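Cucumber peeling cupredoxin (Cucumis sativus, PDB 1JER) binds a single copper ion in a type 1 (blue) site and probably carries electrons, as in other plant phytocyanins. Local coordinates at residues G93-S97 against N98-L102. Sequence-based numbering, arbitrary orientation.
Sequences GTHCS and NGQKL. With CU (copper (II) ion), chain B.
His95 and Gln100 meet at the copper ion, five residues apart on one loop. His95 ND1 binds the copper at 2.0 Å, and Gln100 OE1 binds it at 2.2 Å. The two side chains run alongside each other in the same direction, with ring and amide planes 32° apart. Gln100 reaches the metal because CG is anti to the backbone N (chi1 -170°) and the chain stays extended beyond it. Its OE1 also lies 3.2 Å from His95 CB. His47 and Cys90 complete the site, and the ring of His95 meets that of His47.

Backbone hydrogen bonds close the turn that joins the two ligands. Gln100 N donates to His95 O at 2.9 Å, with an N-H...O angle of 162°, so the two ligand residues are tied by their main chains as well as by the metal. Asn98 N donates to Thr94 O and only weakly to His95 O. Gly99 N donates to Cys96 O. Gly99 takes a positive phi, at which a side chain would be jammed against the carbonyl O of Asn98. Gln100 is the centre of an inverse gamma turn before strand 101-107 begins.

Lys101 makes the remaining side-chain contact, with Cys96. It bends at chi3 and passes Cys96, its CE 3.9 Å from Cys96 SG, which forms the disulfide to Cys61. A water accepts from Lys101 NZ at 2.8 Å and donates weakly to Cys96 O. Lys101 NZ is also hydrogen-bonded to Phe58 O, and the lysine makes a cation-pi contact with the Phe58 ring.

This is the ligand loop of a cupredoxin, with glutamine as the axial ligand characteristic of stellacyanins. A neutral amide oxygen bound to the copper, on a residue whose backbone is fixed to His95 O, probably helps tune the redox properties of the copper.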
loop_
_atom_site.group_PDB
_atom_site.type_symbol
_atom_site.label_atom_id
_atom_site.label_comp_id
_atom_site.label_asym_id
_atom_site.label_seq_id
_atom_site.Cartn_x
_atom_site.Cartn_y
_atom_site.Cartn_z
ATOM N N GLY A 93 -23.205 -0.885 -4.358
ATOM C CA GLY A 93 -24.560 -0.694 -3.928
ATOM C C GLY A 93 -24.884 0.435 -3.043
ATOM O O GLY A 93 -24.600 1.616 -3.386
ATOM N N THR A 94 -25.531 0.197 -1.906
ATOM C CA THR A 94 -25.869 1.322 -0.999
ATOM C C THR A 94 -24.919 1.376 0.192
ATOM O O THR A 94 -25.233 2.007 1.222
ATOM C CB THR A 94 -27.305 1.091 -0.438
ATOM O OG1 THR A 94 -27.352 -0.196 0.165
ATOM C CG2 THR A 94 -28.291 1.014 -1.629
ATOM N N HIS A 95 -23.787 0.690 0.128
ATOM C CA HIS A 95 -22.910 0.604 1.311
ATOM C C HIS A 95 -22.474 1.974 1.804
ATOM O O HIS A 95 -22.439 2.259 3.008
ATOM C CB HIS A 95 -21.699 -0.254 0.957
ATOM C CG HIS A 95 -22.067 -1.667 0.636
ATOM N ND1 HIS A 95 -21.131 -2.633 0.445
ATOM C CD2 HIS A 95 -23.271 -2.267 0.478
ATOM C CE1 HIS A 95 -21.693 -3.799 0.180
ATOM N NE2 HIS A 95 -23.016 -3.595 0.195
ATOM N N CYS A 96 -22.108 2.866 0.873
ATOM C CA CYS A 96 -21.653 4.198 1.370
ATOM C C CYS A 96 -22.792 4.895 2.055
ATOM O O CYS A 96 -22.678 5.446 3.152
ATOM C CB CYS A 96 -21.141 4.968 0.152
ATOM S SG CYS A 96 -20.639 6.672 0.448
ATOM N N SER A 97 -24.008 4.883 1.453
ATOM C CA SER A 97 -25.103 5.572 2.156
ATOM C C SER A 97 -25.419 4.952 3.522
ATOM O O SER A 97 -26.071 5.648 4.292
ATOM C CB SER A 97 -26.425 5.388 1.334
ATOM O OG SER A 97 -26.229 6.007 0.084
ATOM N N ASN A 98 -25.074 3.710 3.740
ATOM C CA ASN A 98 -25.317 2.980 4.960
ATOM C C ASN A 98 -24.164 3.079 5.930
ATOM O O ASN A 98 -24.089 2.440 6.973
ATOM C CB ASN A 98 -25.700 1.525 4.647
ATOM C CG ASN A 98 -27.188 1.497 4.218
ATOM O OD1 ASN A 98 -27.521 0.974 3.173
ATOM N ND2 ASN A 98 -28.020 2.127 5.033
ATOM N N GLY A 99 -23.214 4.009 5.638
ATOM C CA GLY A 99 -22.153 4.242 6.635
ATOM C C GLY A 99 -20.816 3.644 6.352
ATOM O O GLY A 99 -19.874 3.721 7.198
ATOM N N GLN A 100 -20.629 2.972 5.218
ATOM C CA GLN A 100 -19.309 2.391 4.946
ATOM C C GLN A 100 -18.480 3.466 4.214
ATOM O O GLN A 100 -18.298 3.434 3.008
ATOM C CB GLN A 100 -19.341 1.126 4.115
ATOM C CG GLN A 100 -18.025 0.399 4.039
ATOM C CD GLN A 100 -18.091 -0.927 3.306
ATOM O OE1 GLN A 100 -19.047 -1.194 2.566
ATOM N NE2 GLN A 100 -17.114 -1.784 3.529
ATOM N N LYS A 101 -18.012 4.406 5.027
ATOM C CA LYS A 101 -17.198 5.523 4.447
ATOM C C LYS A 101 -16.355 6.050 5.642
ATOM O O LYS A 101 -16.728 5.845 6.802
ATOM C CB LYS A 101 -18.186 6.631 4.014
ATOM C CG LYS A 101 -19.056 7.127 5.161
ATOM C CD LYS A 101 -20.283 7.864 4.650
ATOM C CE LYS A 101 -19.946 8.909 3.613
ATOM N NZ LYS A 101 -21.136 9.826 3.356
ATOM N N LEU A 102 -15.203 6.595 5.318
ATOM C CA LEU A 102 -14.245 6.953 6.409
ATOM C C LEU A 102 -13.541 8.251 5.981
ATOM O O LEU A 102 -13.136 8.416 4.857
ATOM C CB LEU A 102 -13.199 5.798 6.415
ATOM C CG LEU A 102 -11.936 6.148 7.254
ATOM C CD1 LEU A 102 -12.248 5.927 8.727
ATOM C CD2 LEU A 102 -10.796 5.196 6.832
HETATM CU CU CU B . -19.122 -2.356 0.688
HETATM O O HOH W 1 -23.628 8.567 3.777
#